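Local coordinates for protein catechol O-methyltransferase (Mycobacterium tuberculosis, PDB 6JCL) that transfers a methyl group from S-adenosyl-L-methionine to a hydroxyl of catechol-like compounds, using a divalent metal cation, at residues 137-142 against 163-168. Residues are numbered along the deposited sequence; the frame is centred on the assembly and turned at random.
With SR (strontium ion), chain J; SAH (S-adenosyl-L-homocysteine), chain I.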
# COMPACT_ATOMS: atom_id res chain seq x y z
N PHE A 137 5.88 -7.01 9.72
CA PHE A 137 6.38 -7.22 8.36
C PHE A 137 7.02 -8.60 8.31
O PHE A 137 7.99 -8.86 9.03
CB PHE A 137 7.40 -6.15 7.98
CG PHE A 137 7.98 -6.31 6.60
CD1 PHE A 137 7.16 -6.57 5.50
CD2 PHE A 137 9.35 -6.21 6.40
CE1 PHE A 137 7.72 -6.72 4.19
CE2 PHE A 137 9.91 -6.36 5.12
CZ PHE A 137 9.09 -6.63 4.01
N ILE A 138 6.50 -9.48 7.45
CA ILE A 138 6.92 -10.88 7.43
C ILE A 138 7.73 -11.10 6.16
O ILE A 138 7.19 -11.04 5.04
CB ILE A 138 5.72 -11.84 7.53
CG1 ILE A 138 4.95 -11.57 8.83
CG2 ILE A 138 6.20 -13.30 7.46
CD1 ILE A 138 3.79 -12.52 9.09
N ASP A 139 9.02 -11.36 6.31
CA ASP A 139 9.91 -11.43 5.16
C ASP A 139 11.11 -12.33 5.45
O ASP A 139 12.27 -11.96 5.23
CB ASP A 139 10.38 -10.02 4.75
CG ASP A 139 11.06 -10.02 3.38
OD1 ASP A 139 10.74 -10.93 2.57
OD2 ASP A 139 11.91 -9.12 3.12
N ALA A 140 10.85 -13.55 5.94
CA ALA A 140 11.94 -14.45 6.31
C ALA A 140 11.91 -15.73 5.47
O ALA A 140 11.85 -15.63 4.24
CB ALA A 140 11.89 -14.74 7.82
N ASP A 141 11.96 -16.92 6.10
CA ASP A 141 11.87 -18.18 5.36
C ASP A 141 10.42 -18.44 4.96
O ASP A 141 9.53 -18.45 5.81
CB ASP A 141 12.43 -19.35 6.17
CG ASP A 141 11.87 -19.43 7.58
OD1 ASP A 141 11.66 -18.37 8.21
OD2 ASP A 141 11.65 -20.56 8.06
N LYS A 142 10.17 -18.61 3.64
CA LYS A 142 8.79 -18.53 3.17
C LYS A 142 7.93 -19.70 3.65
O LYS A 142 6.71 -19.54 3.80
CB LYS A 142 8.74 -18.47 1.64
CG LYS A 142 9.56 -17.33 1.05
CD LYS A 142 9.25 -15.98 1.71
CE LYS A 142 9.79 -14.81 0.88
NZ LYS A 142 9.81 -13.56 1.69
N VAL A 163 1.99 -7.22 6.85
CA VAL A 163 2.44 -7.17 5.46
C VAL A 163 3.33 -8.38 5.22
O VAL A 163 4.25 -8.64 6.02
CB VAL A 163 3.19 -5.86 5.15
CG1 VAL A 163 3.76 -5.90 3.74
CG2 VAL A 163 2.26 -4.64 5.31
N VAL A 164 3.06 -9.12 4.15
CA VAL A 164 3.87 -10.28 3.77
C VAL A 164 4.49 -9.99 2.41
O VAL A 164 3.76 -9.68 1.45
CB VAL A 164 3.05 -11.58 3.72
CG1 VAL A 164 3.98 -12.77 3.45
CG2 VAL A 164 2.22 -11.79 5.03
N ASP A 165 5.81 -10.07 2.32
CA ASP A 165 6.53 -9.80 1.08
C ASP A 165 6.58 -11.04 0.17
O ASP A 165 6.52 -12.19 0.62
CB ASP A 165 7.96 -9.34 1.38
CG ASP A 165 8.57 -8.53 0.24
OD1 ASP A 165 7.81 -7.99 -0.60
OD2 ASP A 165 9.83 -8.43 0.19
N ASN A 166 6.71 -10.78 -1.13
CA ASN A 166 7.06 -11.81 -2.14
C ASN A 166 5.98 -12.88 -2.32
O ASN A 166 6.29 -14.06 -2.44
CB ASN A 166 8.40 -12.51 -1.80
CG ASN A 166 9.55 -11.54 -1.55
OD1 ASN A 166 10.10 -11.50 -0.45
ND2 ASN A 166 9.92 -10.77 -2.58
N VAL A 167 4.71 -12.47 -2.43
CA VAL A 167 3.62 -13.44 -2.47
C VAL A 167 3.16 -13.76 -3.89
O VAL A 167 2.17 -14.49 -4.05
CB VAL A 167 2.42 -12.97 -1.62
CG1 VAL A 167 2.82 -12.73 -0.15
CG2 VAL A 167 1.77 -11.73 -2.23
N ILE A 168 3.82 -13.23 -4.93
CA ILE A 168 3.38 -13.46 -6.31
C ILE A 168 4.41 -14.25 -7.11
O ILE A 168 4.04 -15.14 -7.90
CB ILE A 168 3.05 -12.12 -7.02
CG1 ILE A 168 2.01 -11.31 -6.21
CG2 ILE A 168 2.57 -12.39 -8.47
CD1 ILE A 168 0.63 -12.00 -6.08
SR SR J . 11.80 -9.87 0.60
N SAH I . 13.61 -7.74 5.05
CA SAH I . 14.95 -7.60 4.45
CB SAH I . 15.29 -8.85 3.64
CG SAH I . 15.14 -10.16 4.41
SD SAH I . 15.90 -11.50 3.47
C SAH I . 15.02 -6.36 3.57
O SAH I . 15.94 -5.54 3.66
OXT SAH I . 14.12 -6.16 2.77
C5' SAH I . 15.35 -12.86 4.53
C4' SAH I . 16.11 -12.95 5.86
O4' SAH I . 15.44 -13.91 6.66
C3' SAH I . 17.55 -13.45 5.74
O3' SAH I . 18.41 -12.52 6.41
C2' SAH I . 17.57 -14.79 6.45
O2' SAH I . 18.81 -15.11 7.07
C1' SAH I . 16.39 -14.63 7.42
N9 SAH I . 15.81 -15.89 7.91
C8 SAH I . 15.63 -17.05 7.20
N7 SAH I . 15.05 -17.95 8.03
C5 SAH I . 14.87 -17.37 9.24
C6 SAH I . 14.34 -17.86 10.43
N6 SAH I . 13.89 -19.11 10.54
N1 SAH I . 14.27 -17.01 11.51
C2 SAH I . 14.75 -15.71 11.42
N3 SAH I . 15.29 -15.23 10.25
C4 SAH I . 15.34 -16.07 9.17
O HOH W 1 13.33 -7.83 0.58
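Ile138 N donates to Val163 O at 2.8 Å, and Asp165 N answers to Ile138 O at 3.2 Å, both nearly straight, where strands 133-138 and 160-165 pair in parallel in the core of the sheet. This is the close-packed, buried part: a chi1 of 179° sets CG of Phe137 opposite the backbone N and carries the ring across to the neighbouring strand, with CD1 against Val163 CG1 at 3.9 Å and CE1 beside Asp165 CB, while helix 145-155 packs on Ile138 and Val164 on the other face of the sheet.

Beyond the paired residues the chains part, and the looser side, with Lys142 and Asn166 partly exposed, is tied by polar groups around a strontium ion. Asp139 grips the ion with both carboxylate oxygens; Asp165 OD2 and Asn166 OD1 bind from 163-168, and a water, itself donating to the cofactor carboxylate, is a further ligand. The two aspartate carboxylates lie side by side, their planes 72° apart. Lys142, its chain bent at chi2, brings NZ onto an in-plane lone pair of Asn166 OD1 (3.0 Å) and into a salt bridge with Asp139 OD1 (2.9 Å). Asn166 ND2 is hydrogen-bonded to Asp212, which helps fix the amide with OD1 on the ion.

Asp139 OD2 also accepts from the amino nitrogen of S-adenosyl-L-homocysteine at 2.9 Å, so one carboxylate couples cofactor to metal. Strontium occupies the divalent-cation site; as in related cation-dependent O-methyltransferases, the metal probably holds the catechol hydroxyls near the methyl donor.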